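Local coordinates for protein inositol-1-monophosphatase SuhB (Mycobacterium tuberculosis, PDB 2Q74) that probably removes the phosphate from inositol 1-phosphate to give free myo-inositol and inorganic phosphate, in a magnesium-dependent reaction, at residues E16-E21 against D69-L74; D62-L67 against W101-I106; D170-A175 against P269-E274; M174-T179 against G221-Y226. All blocks are in the same frame, centred on the assembly; numbering follows the deposited sequence.

Interaction 1: residues E16-E21 against D69-L74; sequences ENLAAE and DRLAQL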
# COMPACT_ATOMS: atom_id res chain seq x y z
N GLU A 16 22.91 7.95 -1.08
CA GLU A 16 21.90 8.30 -2.08
C GLU A 16 22.23 7.63 -3.41
O GLU A 16 21.38 7.05 -4.09
CB GLU A 16 21.80 9.81 -2.27
CG GLU A 16 21.17 10.56 -1.09
CD GLU A 16 21.43 12.07 -1.10
OE1 GLU A 16 22.39 12.53 -1.77
OE2 GLU A 16 20.67 12.80 -0.42
N ASN A 17 23.49 7.72 -3.78
CA ASN A 17 23.96 7.19 -5.04
C ASN A 17 23.86 5.68 -5.10
O ASN A 17 23.38 5.12 -6.07
CB ASN A 17 25.39 7.64 -5.28
CG ASN A 17 25.49 9.12 -5.56
OD1 ASN A 17 24.56 9.74 -6.05
ND2 ASN A 17 26.62 9.70 -5.26
N LEU A 18 24.29 5.02 -4.04
CA LEU A 18 24.22 3.57 -3.99
C LEU A 18 22.79 3.06 -3.99
O LEU A 18 22.47 2.08 -4.69
CB LEU A 18 24.96 3.02 -2.77
CG LEU A 18 26.47 3.11 -2.79
CD1 LEU A 18 27.02 2.23 -1.70
CD2 LEU A 18 27.03 2.67 -4.12
N ALA A 19 21.92 3.73 -3.22
CA ALA A 19 20.51 3.39 -3.18
C ALA A 19 19.89 3.48 -4.59
O ALA A 19 19.22 2.53 -5.05
CB ALA A 19 19.78 4.30 -2.21
N ALA A 20 20.15 4.59 -5.27
CA ALA A 20 19.59 4.83 -6.61
C ALA A 20 20.10 3.80 -7.61
O ALA A 20 19.32 3.25 -8.41
CB ALA A 20 19.91 6.23 -7.11
N GLU A 21 21.40 3.56 -7.58
CA GLU A 21 22.02 2.52 -8.40
C GLU A 21 21.37 1.17 -8.19
O GLU A 21 20.94 0.53 -9.13
CB GLU A 21 23.49 2.36 -8.03
CG GLU A 21 24.45 3.27 -8.73
CD GLU A 21 25.86 2.94 -8.34
OE1 GLU A 21 26.28 1.78 -8.54
OE2 GLU A 21 26.54 3.83 -7.78
N ASP A 69 30.51 -4.54 -3.61
CA ASP A 69 31.56 -4.18 -4.56
C ASP A 69 31.69 -2.67 -4.64
O ASP A 69 32.77 -2.14 -4.51
CB ASP A 69 31.27 -4.76 -5.95
CG ASP A 69 31.31 -6.29 -5.97
OD1 ASP A 69 31.95 -6.89 -5.08
OD2 ASP A 69 30.69 -6.90 -6.87
N ARG A 70 30.57 -1.98 -4.83
CA ARG A 70 30.60 -0.53 -4.97
C ARG A 70 31.14 0.14 -3.71
O ARG A 70 31.80 1.18 -3.77
CB ARG A 70 29.21 -0.00 -5.32
CG ARG A 70 28.74 -0.38 -6.72
CD ARG A 70 29.46 0.42 -7.78
NE ARG A 70 29.11 1.83 -7.70
CZ ARG A 70 29.96 2.84 -7.83
NH1 ARG A 70 31.25 2.62 -8.03
NH2 ARG A 70 29.53 4.08 -7.76
N LEU A 71 30.85 -0.45 -2.56
CA LEU A 71 31.35 0.06 -1.30
C LEU A 71 32.84 -0.21 -1.14
O LEU A 71 33.55 0.59 -0.54
CB LEU A 71 30.56 -0.52 -0.13
CG LEU A 71 29.25 0.21 0.20
CD1 LEU A 71 28.38 -0.62 1.12
CD2 LEU A 71 29.53 1.58 0.82
N ALA A 72 33.31 -1.32 -1.71
CA ALA A 72 34.75 -1.62 -1.74
C ALA A 72 35.54 -0.55 -2.49
O ALA A 72 36.65 -0.21 -2.09
CB ALA A 72 34.98 -2.98 -2.38
N GLN A 73 34.95 -0.00 -3.55
CA GLN A 73 35.62 0.99 -4.39
C GLN A 73 35.40 2.42 -3.88
O GLN A 73 36.30 3.24 -3.95
CB GLN A 73 35.21 0.86 -5.87
CG GLN A 73 34.09 -0.11 -6.11
CD GLN A 73 33.73 -0.35 -7.54
OE1 GLN A 73 33.30 0.55 -8.24
NE2 GLN A 73 33.84 -1.58 -7.98
N LEU A 74 34.22 2.71 -3.35
CA LEU A 74 33.93 4.07 -2.87
C LEU A 74 34.33 4.29 -1.41
O LEU A 74 34.77 5.37 -1.04
CB LEU A 74 32.45 4.39 -3.06
CG LEU A 74 31.99 4.50 -4.52
CD1 LEU A 74 30.51 4.85 -4.59
CD2 LEU A 74 32.82 5.50 -5.30

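Interaction 2: residues D62-L67 against W101-I106; sequences DTERLL and WVLDPI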
# COMPACT_ATOMS: atom_id res chain seq x y z
N ASP A 62 22.23 -10.87 -5.58
CA ASP A 62 22.88 -10.15 -6.66
C ASP A 62 23.08 -8.69 -6.27
O ASP A 62 24.18 -8.14 -6.45
CB ASP A 62 22.06 -10.24 -7.95
CG ASP A 62 22.06 -11.65 -8.57
OD1 ASP A 62 23.00 -12.44 -8.34
OD2 ASP A 62 21.10 -11.97 -9.30
N THR A 63 22.03 -8.09 -5.73
CA THR A 63 22.03 -6.67 -5.35
C THR A 63 22.92 -6.41 -4.14
O THR A 63 23.55 -5.36 -4.03
CB THR A 63 20.60 -6.20 -5.03
OG1 THR A 63 19.74 -6.45 -6.14
CG2 THR A 63 20.57 -4.71 -4.73
N GLU A 64 22.95 -7.37 -3.23
CA GLU A 64 23.88 -7.34 -2.10
C GLU A 64 25.33 -7.31 -2.61
O GLU A 64 26.16 -6.55 -2.08
CB GLU A 64 23.65 -8.57 -1.22
CG GLU A 64 24.56 -8.69 0.00
CD GLU A 64 24.08 -7.89 1.18
OE1 GLU A 64 23.59 -6.76 0.96
OE2 GLU A 64 24.17 -8.40 2.33
N ARG A 65 25.62 -8.13 -3.62
CA ARG A 65 26.93 -8.15 -4.25
C ARG A 65 27.28 -6.79 -4.88
O ARG A 65 28.37 -6.28 -4.68
CB ARG A 65 27.03 -9.29 -5.29
CG ARG A 65 28.46 -9.72 -5.54
CD ARG A 65 28.59 -10.83 -6.55
NE ARG A 65 27.94 -12.08 -6.12
CZ ARG A 65 26.80 -12.57 -6.61
NH1 ARG A 65 26.13 -11.93 -7.57
NH2 ARG A 65 26.32 -13.71 -6.14
N LEU A 66 26.34 -6.22 -5.63
CA LEU A 66 26.52 -4.91 -6.25
C LEU A 66 26.93 -3.89 -5.21
O LEU A 66 27.87 -3.14 -5.40
CB LEU A 66 25.23 -4.46 -6.94
CG LEU A 66 25.20 -3.15 -7.74
CD1 LEU A 66 24.00 -3.12 -8.67
CD2 LEU A 66 25.19 -1.93 -6.86
N LEU A 67 26.20 -3.87 -4.11
CA LEU A 67 26.42 -2.89 -3.04
C LEU A 67 27.76 -3.08 -2.33
O LEU A 67 28.43 -2.10 -1.98
CB LEU A 67 25.29 -2.96 -2.03
CG LEU A 67 23.97 -2.35 -2.49
CD1 LEU A 67 22.86 -2.76 -1.54
CD2 LEU A 67 24.06 -0.84 -2.59
N TRP A 101 28.35 0.21 7.09
CA TRP A 101 27.21 0.31 6.19
C TRP A 101 26.25 -0.82 6.47
O TRP A 101 26.60 -1.98 6.36
CB TRP A 101 27.68 0.32 4.74
CG TRP A 101 28.53 1.49 4.50
CD1 TRP A 101 29.86 1.57 4.70
CD2 TRP A 101 28.10 2.79 4.08
NE1 TRP A 101 30.31 2.83 4.41
CE2 TRP A 101 29.25 3.61 4.03
CE3 TRP A 101 26.86 3.35 3.74
CZ2 TRP A 101 29.21 4.95 3.65
CZ3 TRP A 101 26.81 4.69 3.36
CH2 TRP A 101 27.98 5.48 3.32
N VAL A 102 25.04 -0.45 6.89
CA VAL A 102 23.99 -1.41 7.22
C VAL A 102 23.01 -1.42 6.07
O VAL A 102 22.45 -0.37 5.72
CB VAL A 102 23.23 -1.00 8.49
CG1 VAL A 102 22.24 -2.09 8.90
CG2 VAL A 102 24.20 -0.70 9.63
N LEU A 103 22.78 -2.58 5.46
CA LEU A 103 21.94 -2.56 4.29
C LEU A 103 20.97 -3.71 4.07
O LEU A 103 21.13 -4.80 4.61
CB LEU A 103 22.78 -2.24 3.05
CG LEU A 103 23.96 -3.08 2.57
CD1 LEU A 103 25.12 -2.13 2.26
CD2 LEU A 103 24.39 -4.08 3.57
N ASP A 104 19.91 -3.40 3.31
CA ASP A 104 18.95 -4.38 2.82
C ASP A 104 18.65 -4.07 1.35
O ASP A 104 18.03 -3.04 1.03
CB ASP A 104 17.65 -4.38 3.63
CG ASP A 104 16.77 -5.60 3.32
OD1 ASP A 104 17.11 -6.35 2.38
OD2 ASP A 104 15.75 -5.82 4.00
N PRO A 105 19.08 -4.96 0.45
CA PRO A 105 18.81 -4.80 -0.98
C PRO A 105 17.33 -4.81 -1.36
O PRO A 105 16.93 -4.12 -2.30
CB PRO A 105 19.51 -6.01 -1.60
CG PRO A 105 20.50 -6.44 -0.57
CD PRO A 105 19.85 -6.17 0.72
N ILE A 106 16.53 -5.61 -0.66
CA ILE A 106 15.10 -5.66 -0.91
C ILE A 106 14.34 -5.82 0.40
O ILE A 106 14.23 -6.93 0.94
CB ILE A 106 14.70 -6.83 -1.86
CG1 ILE A 106 15.50 -6.79 -3.18
CG2 ILE A 106 13.18 -6.79 -2.11
CD1 ILE A 106 15.36 -8.04 -4.00

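Interaction 3: residues D170-A175 against P269-E274; sequences DELSMA and PGIADE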
# COMPACT_ATOMS: atom_id res chain seq x y z
N ASP A 170 -2.54 16.50 16.19
CA ASP A 170 -2.59 16.60 17.68
C ASP A 170 -3.36 15.45 18.31
O ASP A 170 -2.93 14.91 19.32
CB ASP A 170 -3.28 17.89 18.12
CG ASP A 170 -2.56 19.10 17.63
OD1 ASP A 170 -1.34 18.99 17.38
OD2 ASP A 170 -3.21 20.16 17.50
N GLU A 171 -4.51 15.11 17.72
CA GLU A 171 -5.35 14.08 18.28
C GLU A 171 -5.02 12.74 17.63
O GLU A 171 -5.15 12.57 16.42
CB GLU A 171 -6.83 14.42 18.08
CG GLU A 171 -7.31 15.65 18.86
CD GLU A 171 -7.75 16.79 17.94
OE1 GLU A 171 -6.89 17.41 17.26
OE2 GLU A 171 -8.98 17.06 17.90
N LEU A 172 -4.61 11.79 18.46
CA LEU A 172 -4.35 10.43 18.02
C LEU A 172 -5.52 9.80 17.28
O LEU A 172 -5.30 8.92 16.51
CB LEU A 172 -3.96 9.54 19.21
CG LEU A 172 -3.46 8.11 18.91
CD1 LEU A 172 -2.15 8.13 18.09
CD2 LEU A 172 -3.30 7.34 20.25
N SER A 173 -6.74 10.26 17.52
CA SER A 173 -7.93 9.79 16.77
C SER A 173 -7.98 10.34 15.37
O SER A 173 -8.84 9.96 14.58
CB SER A 173 -9.21 10.22 17.48
OG SER A 173 -9.34 11.62 17.45
N MET A 174 -7.07 11.26 15.08
CA MET A 174 -6.94 11.86 13.77
C MET A 174 -5.72 11.33 13.01
O MET A 174 -5.44 11.77 11.89
CB MET A 174 -6.82 13.37 13.94
CG MET A 174 -8.10 14.03 14.41
SD MET A 174 -9.25 14.25 13.02
CE MET A 174 -10.20 12.70 12.96
N ALA A 175 -5.00 10.40 13.62
CA ALA A 175 -3.73 9.95 13.08
C ALA A 175 -3.91 8.71 12.19
O ALA A 175 -4.69 7.81 12.52
CB ALA A 175 -2.78 9.66 14.22
N PRO A 269 5.28 14.57 16.18
CA PRO A 269 5.58 14.94 17.58
C PRO A 269 4.36 15.27 18.42
O PRO A 269 4.32 14.98 19.63
CB PRO A 269 6.46 16.18 17.41
CG PRO A 269 6.11 16.71 16.07
CD PRO A 269 5.90 15.51 15.23
N GLY A 270 3.36 15.88 17.77
CA GLY A 270 2.14 16.28 18.46
C GLY A 270 1.33 15.12 18.98
O GLY A 270 0.39 15.32 19.76
N ILE A 271 1.71 13.90 18.59
CA ILE A 271 0.91 12.72 18.85
C ILE A 271 1.70 11.54 19.43
O ILE A 271 1.13 10.51 19.76
CB ILE A 271 0.16 12.35 17.54
CG1 ILE A 271 -1.33 12.19 17.82
CG2 ILE A 271 0.81 11.14 16.80
CD1 ILE A 271 -2.17 12.57 16.61
N ALA A 272 3.00 11.73 19.59
CA ALA A 272 3.88 10.67 20.04
C ALA A 272 3.57 10.16 21.44
O ALA A 272 3.41 8.95 21.62
CB ALA A 272 5.32 11.13 19.97
N ASP A 273 3.47 11.07 22.42
CA ASP A 273 3.16 10.69 23.79
C ASP A 273 1.85 9.94 23.86
O ASP A 273 1.78 8.85 24.41
CB ASP A 273 3.06 11.92 24.70
CG ASP A 273 4.36 12.68 24.79
OD1 ASP A 273 5.42 12.07 24.56
OD2 ASP A 273 4.32 13.90 25.09
N GLU A 274 0.80 10.53 23.29
CA GLU A 274 -0.51 9.91 23.32
C GLU A 274 -0.48 8.49 22.73
O GLU A 274 -1.19 7.61 23.20
CB GLU A 274 -1.53 10.80 22.62
CG GLU A 274 -2.96 10.24 22.67
CD GLU A 274 -4.01 11.20 22.11
OE1 GLU A 274 -3.60 12.23 21.51
OE2 GLU A 274 -5.23 10.92 22.24

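Interaction 4: residues M174-T179 against G221-Y226; sequences MALLGT and GRLDAY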
# COMPACT_ATOMS: atom_id res chain seq x y z
N MET A 174 -7.07 11.26 15.08
CA MET A 174 -6.94 11.86 13.77
C MET A 174 -5.72 11.33 13.01
O MET A 174 -5.44 11.77 11.89
CB MET A 174 -6.82 13.37 13.94
CG MET A 174 -8.10 14.03 14.41
SD MET A 174 -9.25 14.25 13.02
CE MET A 174 -10.20 12.70 12.96
N ALA A 175 -5.00 10.40 13.62
CA ALA A 175 -3.73 9.95 13.08
C ALA A 175 -3.91 8.71 12.19
O ALA A 175 -4.69 7.81 12.52
CB ALA A 175 -2.78 9.66 14.22
N LEU A 176 -3.21 8.69 11.06
CA LEU A 176 -3.16 7.51 10.20
C LEU A 176 -1.91 6.70 10.56
O LEU A 176 -0.77 7.18 10.41
CB LEU A 176 -3.13 7.93 8.74
CG LEU A 176 -3.14 6.89 7.66
CD1 LEU A 176 -4.42 6.10 7.72
CD2 LEU A 176 -3.00 7.62 6.34
N LEU A 177 -2.14 5.48 11.03
CA LEU A 177 -1.08 4.66 11.58
C LEU A 177 -0.74 3.51 10.64
O LEU A 177 -1.62 2.77 10.20
CB LEU A 177 -1.53 4.09 12.91
CG LEU A 177 -0.56 3.17 13.63
CD1 LEU A 177 0.62 3.96 14.23
CD2 LEU A 177 -1.31 2.43 14.69
N GLY A 178 0.55 3.34 10.37
CA GLY A 178 1.04 2.19 9.65
C GLY A 178 1.58 1.13 10.59
O GLY A 178 2.17 1.43 11.64
N THR A 179 1.38 -0.13 10.25
CA THR A 179 1.99 -1.21 11.03
C THR A 179 2.46 -2.33 10.16
O THR A 179 2.16 -2.39 8.98
CB THR A 179 1.02 -1.80 12.07
OG1 THR A 179 -0.25 -2.07 11.46
CG2 THR A 179 0.83 -0.82 13.17
N GLY A 221 4.96 12.67 5.50
CA GLY A 221 3.61 13.08 5.92
C GLY A 221 2.52 12.21 5.31
O GLY A 221 1.36 12.57 5.35
N ARG A 222 2.89 11.07 4.75
CA ARG A 222 1.89 10.15 4.20
C ARG A 222 1.29 9.21 5.25
O ARG A 222 0.25 8.62 5.02
CB ARG A 222 2.50 9.34 3.07
CG ARG A 222 3.10 10.23 2.03
CD ARG A 222 3.38 9.49 0.76
NE ARG A 222 4.29 10.25 -0.09
CZ ARG A 222 4.60 9.93 -1.35
NH1 ARG A 222 4.08 8.85 -1.93
NH2 ARG A 222 5.45 10.71 -2.02
N LEU A 223 1.97 9.07 6.38
CA LEU A 223 1.41 8.48 7.58
C LEU A 223 1.70 9.45 8.71
O LEU A 223 2.69 10.18 8.64
CB LEU A 223 2.10 7.15 7.90
CG LEU A 223 1.93 6.01 6.92
CD1 LEU A 223 2.85 4.89 7.40
CD2 LEU A 223 0.46 5.54 6.78
N ASP A 224 0.86 9.45 9.74
CA ASP A 224 1.08 10.25 10.93
C ASP A 224 1.96 9.52 11.93
O ASP A 224 2.62 10.15 12.77
CB ASP A 224 -0.24 10.60 11.59
CG ASP A 224 -1.06 11.60 10.78
OD1 ASP A 224 -0.55 12.64 10.32
OD2 ASP A 224 -2.25 11.31 10.60
N ALA A 225 1.94 8.19 11.88
CA ALA A 225 2.79 7.36 12.74
C ALA A 225 2.99 5.98 12.20
O ALA A 225 2.27 5.49 11.30
CB ALA A 225 2.20 7.24 14.11
N TYR A 226 3.96 5.31 12.81
CA TYR A 226 4.26 3.94 12.43
C TYR A 226 4.70 3.16 13.64
O TYR A 226 5.47 3.65 14.44
CB TYR A 226 5.37 3.93 11.37
CG TYR A 226 6.03 2.60 11.16
CD1 TYR A 226 5.31 1.52 10.64
CD2 TYR A 226 7.38 2.42 11.46
CE1 TYR A 226 5.93 0.26 10.41
CE2 TYR A 226 8.01 1.18 11.25
CZ TYR A 226 7.27 0.10 10.71
OH TYR A 226 7.89 -1.09 10.51

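Interaction 1: residues E16-E21 against D69-L74
Glu21 and Arg70 meet in a two-pronged salt bridge between neighbouring helices. The guanidinium presents its NE side to the carboxylate, with Arg70 NE 3.0 Å from Glu21 OE1 and Arg70 NH2 3.0 Å from Glu21 OE2. A further, weak bond runs from NE to OE2, so NE lies within reach of both oxygens. The match is not flat: the two planes are turned 33° apart, OE2 keeping to the guanidinium plane while OE1 is tilted from it. Bends at chi2 (-74°) and chi3 turn the arginine to run alongside its own helix, where the extended Glu21 chain crosses it at about a right angle.

Beside this polar pair, Leu18 pushes its fork between three side chains. Its CD1 packs 3.6 Å from Leu71 CG, and its CD2 rests 3.6 Å from Arg70 CB. The same CD2 reaches Leu74 CD1 at 4.1 Å, at the margin of the contact. Arg70 therefore serves both halves, its CB in the apolar patch and its nitrogens at the carboxylate.

In the next shell, a bond from Arg70 NH1 to Gln73 OE1 is doubtful, because the Gln73 side chain is strained in the model. Leu71 continues inward onto Trp101 and Leu103, while Ala19 of the first helix faces Ala135 and Ala137. The short helical segments run 153° apart in direction, with axes 11.4 Å from each other. This is the near-antiparallel pairing of helices 8-33 and 55-74, the helical layer laid on the large mixed sheet of the inositol monophosphatase fold.

Interaction 2: residues D62-L67 against W101-I106
Pro105, whose ring meets Thr63 and Glu64, belongs to the Asp-Pro-Ile-Asp-Gly-Thr signature of the inositol monophosphatases, between the probable magnesium ligands Asp104 and Ile106. The backbones come nearest here, the CA atoms of Thr63 and Pro105 lying 5.7 Å apart. Thr63 CG2, turned away from the backbone N, meets the CB corner of the ring, 3.6 Å from Pro105 CB; its hydroxyl serves its own helix through Val59 O. In Glu64, a bend at chi2 (83°) brings the carboxylate to the rim of the ring beside CG, so that OE1 lies 3.5 Å from Pro105 CG and 3.8 Å from Leu103 CD2. These are van der Waals contacts, while OE2 has a long, weak ion pair with Arg68. One turn further along, Leu67 CD1 approaches Leu103 CG at 4.3 Å and also borders the proline ring.

Leu103 thus faces the helix while Asp104 points away from it, toward Glu83 and Asp235. Asp104 OD1 accepts the backbone N of Ile106 at 3.2 Å, from above the carboxylate plane, closing an Asx turn around the corner at Pro105. Asp104 has the carboxylates of Glu83 and Asp235 close by, consistent with a magnesium pocket. The arrangement is that of a probable metal-site loop at the end of strand 100-104, next to the edge strand 80-81, backed by the Thr63, Glu64 and Leu67 face of helix 55-74.

Interaction 3: residues D170-A175 against P269-E274
The backbones draw together where that of Asp170 passes that of Gly270, their CA atoms 4.8 Å apart; from there the loop enters a 3-10 turn at 172-174, and segment 269-274 enters a helix just after Ile271, which holds the N-cap position. Asp170 O and Gly270 O lie near each other but are both acceptors, so this closest part of the contact is packing alone.

Leu172 and Ile271 form the buried middle. Their side chains cross at about a right angle, with Leu172 CB 4.0 Å from Ile271 CG1. The tip of the isoleucine continues under the loop to Ala175, whose CB stands 3.8 Å from Ile271 CD1. Glu274 runs along Leu172, its carboxylate beside CB and the backbone N. Its chain is stretched throughout, CG opposite the backbone N (chi1 -177°), and this length brings OE1 to Leu172 N at 3.2 Å. The bond is weak by distance, though nearly straight at 163°. On the way the aliphatic part of Glu274 is used as well: CG lies 3.8 Å from Leu172 CD2, so one branch of the leucine sits against the glutamate stem.

The glutamate is solvent-exposed, whereas the two apolar side chains are covered further by neighbouring loops, Leu172 by Val202 and Ile271 by Val169. Asp273, on another side of the helix, forms a salt bridge with Arg249. The contact is plain structural packing, joining the loop before strand 176-181 to the first turn of helix 272-280 in the alpha-beta-alpha-beta-alpha sandwich.

Interaction 4: residues M174-T179 against G221-Y226
With CG placed opposite its carbonyl carbon (chi1 -70°), Asp224 swings its carboxylate back toward the start of strand 176-181, where OD2 receives Leu176 N at 2.8 Å through its anti lone pair. The return grip is made by the backbone: Leu176 O accepts both Asp224 N at 2.9 Å and Ala225 N at 3.2 Å, the first donor in the carbonyl plane and the second tilted from it. Parallel pairing follows, with Gly178 N 2.9 Å from Ala225 O in an almost straight bond (173°).

Leu177 and Ala225 share one sheet face, CD1 of the leucine 3.6 Å from CB of the alanine. Leu223 spreads its branches, CD2 3.9 Å from Leu176 CG and CD1 4.0 Å from Gly178 CA. Tyr226 lies on the other face against helix 211-220, with its hydroxyl bonded to Glu228.

Asp224 OD2 also bonds to Tyr114 OH of the second subunit, and OD1 to Thr167. One buried carboxylate thus holds the start of the strand pairing and joins the dimer interface, where the second subunit's Ile116 packs on Leu223. Its several polar partners probably stabilise the charged form, coupling sheet and subunit contact at one group.

How the interactions relate
From the N terminus, interaction 1 closes the first loop by bringing helix 55-74 back to helix 8-33. Interaction 2 starts inside that loop, at 62-67, and ends beyond it at 101-106, so the two cross; they share helix 55-74 and touch, for instance where Leu18 O meets Leu67 CD2. Together they tie the helical layer to the large sheet and its probable metal-site corner. Interactions 3 and 4 follow in series, on the opposite side of the chain's centre. Both start around Met174 and Ala175: from this shared stretch one contact closes at 221-226 and the other at 269-274, joining the smaller sheet internally and its leading loop to the last helix.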